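Local coordinates for protein nisin leader peptide-processing serine protease NisP (Lactococcus lactis subsp. lactis, PDB 4MZD) that probably cleaves the leader peptide from the nisin precursor as a secreted, cell-wall-anchored serine endopeptidase of the subtilase family, at residues D284-G289 / Q377-L382; D306-P311 / R393-V398; S214-T219 / F266-V271; Y208-G213 / T258-L263. One frame throughout, in Å; residues are numbered along the deposited sequence.

Interaction 1: residues D284-G289 / Q377-L382; sequences DVIAVG and QLKRFL
Lys379 and Ile286 lie alongside one another with their side chains running antiparallel, the lysine reaching from helix 375-384 along the flank of strand 286-291. With CG anti to the backbone N (chi1 -178°) and every later torsion extended, the lysine lays its methylene chain against the isoleucine: Ile286 CG1 sits 3.9 Å from Lys379 CG. The ammonium group ends at the carbonyl of Val285, where Lys379 NZ donates to Val285 O over 2.9 Å. The nitrogen stands well above the plane of that carbonyl, 39° out of it, and does not follow a lone pair. Glu283 O takes a second bond from the same NZ, so the lysine links the helix to the loop leading into the strand.

One helical turn on, Leu382 crosses Ile286 at a slant. Its CD2 branch alone makes the contact, meeting both ends of the isoleucine: Leu382 CD2 lies 3.7 Å from Ile286 CD1 and 3.8 Å from Ile286 CG2. Leu363 of helix 356-370 and Ile308 of strand 308-311 also touch Ile286 and enclose it in the core. A helix set by apolar side chains against a strand of a parallel sheet is typical of the layered alpha/beta fold of subtilases.

Interaction 2: residues D306-P311 / R393-V398; sequences DAIYAP and RVLNIV
Tyr309 and Val394 form a single beta bridge, by which the chain following helix 375-384 is joined to strand 308-311 of the large subtilase sheet. Two backbone bonds hold it. Tyr309 N donates to Arg393 O over 2.9 Å, and Leu395 N returns a bond to Tyr309 O at 3.0 Å. The same oxygen receives a CA-H...O contact from Val394.

Side chains close round this bridge. Arg393 O also lies at the edge of the Tyr309 ring, in its plane, 3.4 Å from Tyr309 CD2. Ile308, whose CG1 is swung to the side of the carbonyl carbon, opposite N (chi1 -174°), lays its outer carbons alongside the backbone N of Leu395, while Ala310 CB meets Leu395 CB at 4.1 Å.

Arg393 extends the contact toward the start of the strand. Its chain bends at chi3 (-56°) and brings NH2 back to Ala307 O, a weak bond of 3.4 Å; NE is buried without a polar partner. One water receives a bond from NH2 and, in the conformer of Asp306 described, also lies within a long, weak bond of Asp306 OD1.

Farther out, Tyr309 OH is fixed by the backbone N of Gly304, and Ile308 is backed by Val288 of the neighbouring strand. Asn396, at the N-cap of helix 397-402, turns OD1 to Asp399 N. A second water ties the two backbones together, donating to Ala307 O at 2.8 Å and accepting from Arg393 N at 3.0 Å.

Interaction 3: residues S214-T219 / F266-V271; sequences SYDDGT and FRSIKV
A classic beta bulge joins the short strand 214-215 to the loop after helix 256-264: Lys270 and Val271 both face Ser214. Ser214 O accepts from Lys270 N and from Val271 N, each at 2.9 Å, and Ser214 N donates to Val271 O at 2.8 Å. Beyond the bulge, Asp216 N bonds Ser268 O at 2.9 Å.

Tyr215 is the main side chain of the contact. Its CG lies anti to the carbonyl carbon (chi1 -64°), carrying the ring back alongside the partner chain, where it crosses Arg267 with ring and guanidinium planes 47° apart. Arg267 NH1 donates to Tyr215 OH at 2.8 Å, the oxygen lying at the guanidinium edge, while Tyr215 CE1 packs 3.8 Å from Ile269 CG1. The hydroxyl is held again by Asp221 OD2, and Arg267 is steadied by Asn480 O and Tyr208 O.

On the exposed side, Asp216 OD2 approaches Ser268 CB at 3.3 Å, and a water lies near both Asp216 OD1 and Ile269 O. The type I turn from Tyr215 to Gly218 is braced by Asp217, whose OD1 accepts from Thr219 N and OG1; Arg482 makes a salt bridge to Asp217 OD2. Together these elements form a bulged antiparallel pair leading into a type I turn with an Asx turn, anchored inward by Tyr215, Arg267 and Ile269, at the surface of the subtilase domain.

Interaction 4: residues Y208-G213 / T258-L263; sequences YLMISG and TMINFL
Tyr208 and Met210, both turned toward helix 256-264 from the end of strand 200-210, meet it entirely through apolar and aromatic packing. The axes of strand 208-210 and helix 258-263 run at 104° to one another and are 10.4 Å apart at the closest.

The aromatic part is a pair of rings, Tyr208 and Phe262, with planes 76° apart and centroids separated by 5.5 Å. Phe262 CE2 comes to 3.7 Å from Tyr208 CE2. Phe262 also meets the ring of Phe266.

Methionine contacts lie beside it. In the conformer described, the methyl CE of Met259, on a chain that bends at chi3, reaches the CD1-CE1 side of the tyrosine ring, 3.8 Å from Tyr208 CD1. Met210, its first torsion near trans (chi1 -164°), directs its sulfur at the helix, where Met210 SD touches Ile260 CD1 at 3.7 Å.

Leu263 touches both strand residues: its CD2 meets Tyr208 CB at 4.0 Å and its CD1 lies 4.3 Å from Met210 CB. Val275 of the adjacent strand touches both Ile260 and Leu263.

Polar grip comes from outside this pair. Tyr208 OH is bonded to Asp249 and Asn302, and Arg488 makes a cation-pi contact with the ring. The tyrosine is thus fixed at its hydroxyl end, while across these two segments the packing rests on apolar contact.

All four contacts lie in the subtilase domain, in two neighbouring pairs. Interactions 1 and 2 have centres 10 Å apart and touch through strands 286-291 and 308-311, parallel neighbours in the large sheet. Their segments alternate along the chain, so the later part of the chain, with helix 375-384 and the bridge at 393-395, is stitched twice to that sheet. Interactions 3 and 4 are likewise 10 Å apart and alternate, and Arg267 joins them through the carbonyl of Tyr208. They precede the first pair in sequence. Interactions 1 and 4 have centres 24 Å apart, yet the sheet links interaction 4 to interactions 1 and 2, and interaction 3 joins through interaction 4.

Interaction 1: residues D284-G289 / Q377-L382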
# COMPACT_ATOMS: atom_id res chain seq x y z
N ASP A 284 -13.65 6.52 4.36
CA ASP A 284 -13.43 7.00 3.00
C ASP A 284 -12.19 6.40 2.34
O ASP A 284 -11.99 6.57 1.14
CB ASP A 284 -13.38 8.53 2.98
CG ASP A 284 -14.73 9.15 3.32
OD1 ASP A 284 -15.76 8.49 3.08
OD2 ASP A 284 -14.75 10.28 3.83
N VAL A 285 -11.37 5.71 3.13
CA VAL A 285 -10.18 5.05 2.62
C VAL A 285 -10.54 3.69 2.03
O VAL A 285 -11.43 3.01 2.53
CB VAL A 285 -9.13 4.90 3.75
CG1 VAL A 285 -7.94 4.04 3.33
CG2 VAL A 285 -8.66 6.27 4.21
N ILE A 286 -9.86 3.31 0.95
CA ILE A 286 -9.98 1.96 0.42
C ILE A 286 -8.92 1.09 1.08
O ILE A 286 -7.73 1.28 0.87
CB ILE A 286 -9.81 1.96 -1.11
CG1 ILE A 286 -10.93 2.79 -1.74
CG2 ILE A 286 -9.80 0.53 -1.65
CD1 ILE A 286 -10.81 2.98 -3.21
N ALA A 287 -9.38 0.16 1.92
CA ALA A 287 -8.49 -0.77 2.62
C ALA A 287 -8.23 -1.97 1.73
O ALA A 287 -9.16 -2.55 1.16
CB ALA A 287 -9.11 -1.22 3.93
N VAL A 288 -6.96 -2.36 1.62
CA VAL A 288 -6.57 -3.44 0.73
C VAL A 288 -5.84 -4.54 1.49
O VAL A 288 -4.83 -4.30 2.16
CB VAL A 288 -5.65 -2.94 -0.41
CG1 VAL A 288 -5.36 -4.08 -1.36
CG2 VAL A 288 -6.30 -1.75 -1.14
N GLY A 289 -6.37 -5.76 1.40
CA GLY A 289 -5.70 -6.92 1.95
C GLY A 289 -5.13 -7.79 0.84
O GLY A 289 -5.22 -7.46 -0.35
N GLN A 377 -17.90 8.57 -5.12
CA GLN A 377 -18.40 7.82 -6.26
C GLN A 377 -17.39 6.74 -6.67
O GLN A 377 -17.75 5.61 -7.01
CB GLN A 377 -18.66 8.80 -7.41
CG GLN A 377 -19.24 8.20 -8.68
CD GLN A 377 -19.27 9.22 -9.81
OE1 GLN A 377 -18.52 10.20 -9.81
NE2 GLN A 377 -20.15 9.00 -10.79
N LEU A 378 -16.11 7.09 -6.61
CA LEU A 378 -15.04 6.20 -7.03
C LEU A 378 -14.98 4.91 -6.20
O LEU A 378 -14.89 3.81 -6.76
CB LEU A 378 -13.71 6.94 -6.98
CG LEU A 378 -12.49 6.17 -7.50
CD1 LEU A 378 -12.68 5.75 -8.95
CD2 LEU A 378 -11.24 7.00 -7.33
N LYS A 379 -15.03 5.03 -4.87
CA LYS A 379 -15.00 3.84 -4.02
C LYS A 379 -16.22 2.94 -4.27
O LYS A 379 -16.09 1.72 -4.36
CB LYS A 379 -14.88 4.19 -2.53
CG LYS A 379 -14.79 2.97 -1.62
CD LYS A 379 -14.47 3.33 -0.17
CE LYS A 379 -14.56 2.09 0.72
NZ LYS A 379 -14.26 2.34 2.16
N ARG A 380 -17.40 3.55 -4.38
CA ARG A 380 -18.61 2.79 -4.67
C ARG A 380 -18.45 2.02 -5.98
O ARG A 380 -18.82 0.85 -6.09
CB ARG A 380 -19.84 3.72 -4.74
CG ARG A 380 -20.29 4.27 -3.39
CD ARG A 380 -21.58 5.08 -3.49
NE ARG A 380 -21.35 6.47 -3.88
CZ ARG A 380 -21.78 7.01 -5.02
NH1 ARG A 380 -21.51 8.28 -5.29
NH2 ARG A 380 -22.48 6.29 -5.88
N PHE A 381 -17.89 2.69 -6.99
CA PHE A 381 -17.71 2.07 -8.29
C PHE A 381 -16.77 0.87 -8.21
O PHE A 381 -17.04 -0.18 -8.79
CB PHE A 381 -17.19 3.11 -9.29
CG PHE A 381 -16.94 2.56 -10.66
CD1 PHE A 381 -17.99 2.28 -11.51
CD2 PHE A 381 -15.65 2.33 -11.10
CE1 PHE A 381 -17.75 1.78 -12.78
CE2 PHE A 381 -15.41 1.84 -12.36
CZ PHE A 381 -16.46 1.56 -13.20
N LEU A 382 -15.67 1.02 -7.47
CA LEU A 382 -14.72 -0.07 -7.30
C LEU A 382 -15.38 -1.29 -6.69
O LEU A 382 -15.26 -2.40 -7.19
CB LEU A 382 -13.54 0.37 -6.42
CG LEU A 382 -12.56 -0.73 -6.02
CD1 LEU A 382 -11.76 -1.24 -7.22
CD2 LEU A 382 -11.63 -0.24 -4.91

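Interaction 2: residues D306-P311 / R393-V398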
# COMPACT_ATOMS: atom_id res chain seq x y z
N ASP A 306 -14.81 -5.05 5.00
CA ASP A 306 -15.06 -3.96 4.05
C ASP A 306 -13.84 -3.68 3.17
O ASP A 306 -13.75 -2.62 2.56
CB ASP A 306 -15.46 -2.69 4.80
CG ASP A 306 -16.59 -2.92 5.78
OD1 ASP A 306 -17.49 -3.73 5.48
OD2 ASP A 306 -16.58 -2.29 6.86
N ALA A 307 -12.92 -4.63 3.10
CA ALA A 307 -11.73 -4.48 2.28
C ALA A 307 -11.90 -5.05 0.88
O ALA A 307 -12.83 -5.81 0.60
CB ALA A 307 -10.54 -5.11 2.97
N ILE A 308 -10.99 -4.67 0.00
CA ILE A 308 -10.78 -5.36 -1.26
C ILE A 308 -9.44 -6.07 -1.16
O ILE A 308 -8.56 -5.63 -0.42
CB ILE A 308 -10.81 -4.38 -2.45
CG1 ILE A 308 -10.74 -5.13 -3.78
CG2 ILE A 308 -9.69 -3.35 -2.34
CD1 ILE A 308 -10.96 -4.25 -4.99
N TYR A 309 -9.30 -7.18 -1.88
CA TYR A 309 -8.08 -7.98 -1.81
C TYR A 309 -7.42 -8.07 -3.18
O TYR A 309 -8.09 -8.09 -4.21
CB TYR A 309 -8.39 -9.38 -1.27
CG TYR A 309 -8.90 -9.34 0.16
CD1 TYR A 309 -8.05 -9.53 1.23
CD2 TYR A 309 -10.24 -9.06 0.43
CE1 TYR A 309 -8.51 -9.48 2.53
CE2 TYR A 309 -10.71 -9.00 1.72
CZ TYR A 309 -9.84 -9.20 2.77
OH TYR A 309 -10.29 -9.14 4.07
N ALA A 310 -6.09 -8.12 -3.18
CA ALA A 310 -5.35 -8.30 -4.43
C ALA A 310 -4.09 -9.10 -4.13
O ALA A 310 -3.72 -9.28 -2.97
CB ALA A 310 -5.02 -6.95 -5.05
N PRO A 311 -3.43 -9.63 -5.17
CA PRO A 311 -2.31 -10.53 -4.90
C PRO A 311 -1.16 -9.91 -4.11
O PRO A 311 -0.58 -8.90 -4.53
CB PRO A 311 -1.87 -10.97 -6.30
CG PRO A 311 -3.14 -10.92 -7.09
CD PRO A 311 -3.84 -9.67 -6.59
N ARG A 393 -14.12 -9.76 -1.87
CA ARG A 393 -13.99 -8.95 -3.06
C ARG A 393 -12.53 -8.90 -3.48
O ARG A 393 -11.65 -8.60 -2.68
CB ARG A 393 -14.51 -7.53 -2.83
CG ARG A 393 -16.02 -7.40 -2.85
CD ARG A 393 -16.39 -5.94 -2.76
NE ARG A 393 -15.79 -5.32 -1.58
CZ ARG A 393 -16.50 -4.82 -0.58
NH1 ARG A 393 -17.82 -4.84 -0.61
NH2 ARG A 393 -15.88 -4.27 0.46
N VAL A 394 -12.29 -9.21 -4.74
CA VAL A 394 -10.93 -9.15 -5.27
C VAL A 394 -10.87 -8.21 -6.47
O VAL A 394 -11.85 -8.02 -7.18
CB VAL A 394 -10.39 -10.53 -5.66
CG1 VAL A 394 -10.33 -11.45 -4.44
CG2 VAL A 394 -11.24 -11.15 -6.76
N LEU A 395 -9.71 -7.60 -6.66
CA LEU A 395 -9.47 -6.71 -7.78
C LEU A 395 -9.49 -7.48 -9.10
O LEU A 395 -8.82 -8.50 -9.25
CB LEU A 395 -8.11 -6.03 -7.63
CG LEU A 395 -7.73 -5.08 -8.77
CD1 LEU A 395 -8.63 -3.85 -8.77
CD2 LEU A 395 -6.27 -4.68 -8.64
N ASN A 396 -10.27 -6.97 -10.05
CA ASN A 396 -10.26 -7.48 -11.41
C ASN A 396 -10.34 -6.27 -12.32
O ASN A 396 -11.37 -5.60 -12.41
CB ASN A 396 -11.43 -8.43 -11.66
CG ASN A 396 -11.38 -9.05 -13.03
OD1 ASN A 396 -11.52 -8.37 -14.04
ND2 ASN A 396 -11.17 -10.36 -13.08
N ILE A 397 -9.23 -5.97 -12.98
CA ILE A 397 -9.11 -4.71 -13.70
C ILE A 397 -9.98 -4.69 -14.95
O ILE A 397 -10.52 -3.64 -15.31
CB ILE A 397 -7.64 -4.37 -14.01
CG1 ILE A 397 -6.85 -4.33 -12.70
CG2 ILE A 397 -7.55 -3.04 -14.74
CD1 ILE A 397 -5.39 -4.01 -12.86
N VAL A 398 -10.14 -5.83 -15.61
CA VAL A 398 -11.05 -5.90 -16.74
C VAL A 398 -12.48 -5.53 -16.31
O VAL A 398 -13.15 -4.73 -16.97
CB VAL A 398 -11.00 -7.27 -17.45
CG1 VAL A 398 -12.10 -7.37 -18.48
CG2 VAL A 398 -9.63 -7.46 -18.09
O HOH W 1 -17.69 -3.21 2.03
O HOH W 2 -14.34 -8.12 0.62

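Interaction 3: residues S214-T219 / F266-V271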
# COMPACT_ATOMS: atom_id res chain seq x y z
N SER A 214 -6.94 2.81 27.95
CA SER A 214 -5.72 3.46 28.40
C SER A 214 -4.54 2.52 28.50
O SER A 214 -4.68 1.34 28.83
CB SER A 214 -5.94 4.14 29.75
OG SER A 214 -6.30 3.19 30.73
N TYR A 215 -3.36 3.05 28.20
CA TYR A 215 -2.12 2.37 28.50
C TYR A 215 -1.74 2.68 29.95
O TYR A 215 -2.44 3.42 30.65
CB TYR A 215 -1.02 2.85 27.56
CG TYR A 215 -1.27 2.53 26.11
CD1 TYR A 215 -0.99 1.27 25.61
CD2 TYR A 215 -1.78 3.48 25.24
CE1 TYR A 215 -1.20 0.96 24.29
CE2 TYR A 215 -2.00 3.18 23.91
CZ TYR A 215 -1.70 1.91 23.43
OH TYR A 215 -1.89 1.58 22.10
N ASP A 216 -0.63 2.11 30.42
CA ASP A 216 -0.20 2.33 31.79
C ASP A 216 -0.05 3.81 32.12
O ASP A 216 -0.24 4.21 33.27
CB ASP A 216 1.12 1.59 32.08
CG ASP A 216 0.92 0.11 32.31
OD1 ASP A 216 -0.24 -0.33 32.42
OD2 ASP A 216 1.93 -0.62 32.41
N ASP A 217 0.27 4.63 31.13
CA ASP A 217 0.48 6.05 31.37
C ASP A 217 -0.82 6.85 31.40
O ASP A 217 -0.80 8.07 31.56
CB ASP A 217 1.48 6.66 30.36
CG ASP A 217 0.94 6.70 28.94
OD1 ASP A 217 -0.25 6.40 28.72
OD2 ASP A 217 1.72 7.06 28.03
N GLY A 218 -1.94 6.17 31.25
CA GLY A 218 -3.25 6.80 31.36
C GLY A 218 -3.80 7.36 30.06
O GLY A 218 -4.95 7.82 30.02
N THR A 219 -3.00 7.33 29.00
CA THR A 219 -3.40 7.91 27.73
C THR A 219 -3.72 6.82 26.70
O THR A 219 -3.59 5.63 26.97
CB THR A 219 -2.29 8.79 27.14
OG1 THR A 219 -1.21 7.97 26.69
CG2 THR A 219 -1.78 9.79 28.19
N PHE A 266 3.56 -5.98 22.74
CA PHE A 266 4.43 -4.87 22.33
C PHE A 266 4.21 -3.58 23.11
O PHE A 266 4.97 -2.62 22.94
CB PHE A 266 4.24 -4.57 20.85
CG PHE A 266 4.37 -5.78 19.96
CD1 PHE A 266 5.61 -6.35 19.72
CD2 PHE A 266 3.25 -6.34 19.37
CE1 PHE A 266 5.73 -7.46 18.91
CE2 PHE A 266 3.37 -7.45 18.55
CZ PHE A 266 4.60 -8.01 18.32
N ARG A 267 3.17 -3.54 23.93
CA ARG A 267 2.76 -2.31 24.61
C ARG A 267 2.26 -2.65 26.00
O ARG A 267 1.95 -3.81 26.28
CB ARG A 267 1.65 -1.61 23.84
CG ARG A 267 2.02 -1.24 22.42
CD ARG A 267 0.90 -0.51 21.72
NE ARG A 267 1.18 -0.47 20.29
CZ ARG A 267 0.40 0.07 19.36
NH1 ARG A 267 -0.75 0.65 19.70
NH2 ARG A 267 0.77 0.01 18.09
N SER A 268 2.14 -1.63 26.84
CA SER A 268 1.67 -1.80 28.21
C SER A 268 0.25 -1.27 28.36
O SER A 268 0.04 -0.07 28.55
CB SER A 268 2.61 -1.09 29.18
OG SER A 268 3.95 -1.51 29.00
N ILE A 269 -0.72 -2.17 28.28
CA ILE A 269 -2.13 -1.79 28.28
C ILE A 269 -2.76 -1.95 29.67
O ILE A 269 -2.60 -2.98 30.31
CB ILE A 269 -2.92 -2.63 27.25
CG1 ILE A 269 -2.41 -2.34 25.83
CG2 ILE A 269 -4.42 -2.36 27.37
CD1 ILE A 269 -2.97 -3.24 24.76
N LYS A 270 -3.47 -0.91 30.11
CA LYS A 270 -4.09 -0.91 31.43
C LYS A 270 -5.58 -1.23 31.34
O LYS A 270 -6.08 -2.13 32.01
CB LYS A 270 -3.89 0.44 32.12
CG LYS A 270 -4.46 0.49 33.53
CD LYS A 270 -4.90 1.89 33.92
CE LYS A 270 -3.73 2.83 34.15
NZ LYS A 270 -3.06 3.23 32.89
N VAL A 271 -6.28 -0.45 30.52
CA VAL A 271 -7.69 -0.70 30.23
C VAL A 271 -7.83 -0.86 28.72
O VAL A 271 -7.61 0.10 27.98
CB VAL A 271 -8.58 0.46 30.71
CG1 VAL A 271 -10.04 0.18 30.37
CG2 VAL A 271 -8.42 0.68 32.21
O HOH W 3 0.40 -3.29 31.40

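Interaction 4: residues Y208-G213 / T258-L263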
# COMPACT_ATOMS: atom_id res chain seq x y z
N TYR A 208 -1.06 0.21 14.30
CA TYR A 208 -2.24 -0.02 15.12
C TYR A 208 -2.37 1.07 16.18
O TYR A 208 -1.40 1.40 16.88
CB TYR A 208 -2.19 -1.40 15.79
CG TYR A 208 -2.06 -2.51 14.77
CD1 TYR A 208 -3.08 -2.76 13.87
CD2 TYR A 208 -0.90 -3.25 14.68
CE1 TYR A 208 -2.95 -3.74 12.90
CE2 TYR A 208 -0.76 -4.24 13.72
CZ TYR A 208 -1.79 -4.48 12.83
OH TYR A 208 -1.68 -5.45 11.86
N LEU A 209 -3.58 1.61 16.29
CA LEU A 209 -3.90 2.64 17.26
C LEU A 209 -4.98 2.13 18.21
O LEU A 209 -6.00 1.60 17.75
CB LEU A 209 -4.42 3.89 16.55
CG LEU A 209 -3.48 4.53 15.52
CD1 LEU A 209 -4.16 5.68 14.82
CD2 LEU A 209 -2.19 4.99 16.18
N MET A 210 -4.77 2.28 19.51
CA MET A 210 -5.81 1.99 20.49
C MET A 210 -6.44 3.33 20.83
O MET A 210 -5.80 4.19 21.45
CB MET A 210 -5.24 1.31 21.73
CG MET A 210 -6.30 0.62 22.62
SD MET A 210 -5.68 -0.32 24.09
CE MET A 210 -5.30 1.07 25.20
N ILE A 211 -7.68 3.53 20.39
CA ILE A 211 -8.27 4.87 20.39
C ILE A 211 -9.24 5.12 21.55
O ILE A 211 -9.82 6.20 21.66
CB ILE A 211 -8.94 5.21 19.04
CG1 ILE A 211 -10.10 4.26 18.74
CG2 ILE A 211 -7.92 5.16 17.93
CD1 ILE A 211 -10.97 4.71 17.57
N SER A 212 -9.43 4.11 22.40
CA SER A 212 -10.15 4.28 23.66
C SER A 212 -9.41 3.45 24.70
O SER A 212 -8.39 2.83 24.38
CB SER A 212 -11.62 3.86 23.53
OG SER A 212 -11.76 2.47 23.28
N GLY A 213 -9.89 3.45 25.94
CA GLY A 213 -9.16 2.77 26.99
C GLY A 213 -7.89 3.51 27.34
O GLY A 213 -7.76 4.71 27.08
N THR A 258 -8.60 -10.09 20.02
CA THR A 258 -7.41 -10.63 19.38
C THR A 258 -6.40 -9.52 19.08
O THR A 258 -5.19 -9.72 19.20
CB THR A 258 -7.77 -11.42 18.12
OG1 THR A 258 -8.48 -12.61 18.49
CG2 THR A 258 -6.51 -11.81 17.35
N MET A 259 -6.90 -8.34 18.71
CA MET A 259 -6.03 -7.20 18.45
C MET A 259 -5.41 -6.67 19.75
O MET A 259 -4.25 -6.25 19.77
CB MET A 259 -6.77 -6.07 17.73
CG MET A 259 -7.23 -6.44 16.32
SD MET A 259 -7.89 -5.03 15.38
CE MET A 259 -6.43 -4.44 14.51
N ILE A 260 -6.17 -6.69 20.83
CA ILE A 260 -5.63 -6.33 22.13
C ILE A 260 -4.54 -7.31 22.55
O ILE A 260 -3.47 -6.90 23.01
CB ILE A 260 -6.73 -6.26 23.19
CG1 ILE A 260 -7.57 -5.00 22.98
CG2 ILE A 260 -6.12 -6.25 24.60
CD1 ILE A 260 -6.84 -3.72 23.30
N ASN A 261 -4.81 -8.60 22.40
CA ASN A 261 -3.82 -9.62 22.73
C ASN A 261 -2.53 -9.43 21.94
O ASN A 261 -1.43 -9.61 22.46
CB ASN A 261 -4.37 -11.02 22.50
CG ASN A 261 -5.49 -11.37 23.45
OD1 ASN A 261 -5.69 -10.69 24.46
ND2 ASN A 261 -6.22 -12.43 23.14
N PHE A 262 -2.67 -9.06 20.67
CA PHE A 262 -1.52 -8.77 19.83
C PHE A 262 -0.75 -7.58 20.40
O PHE A 262 0.46 -7.64 20.58
CB PHE A 262 -1.96 -8.53 18.38
CG PHE A 262 -0.84 -8.16 17.45
CD1 PHE A 262 -0.10 -9.14 16.80
CD2 PHE A 262 -0.53 -6.83 17.22
CE1 PHE A 262 0.93 -8.79 15.93
CE2 PHE A 262 0.49 -6.48 16.36
CZ PHE A 262 1.22 -7.45 15.72
N LEU A 263 -1.47 -6.50 20.73
CA LEU A 263 -0.82 -5.30 21.24
C LEU A 263 -0.10 -5.52 22.56
O LEU A 263 0.92 -4.88 22.84
CB LEU A 263 -1.82 -4.15 21.39
CG LEU A 263 -2.33 -3.49 20.12
CD1 LEU A 263 -3.08 -2.22 20.47
CD2 LEU A 263 -1.18 -3.19 19.17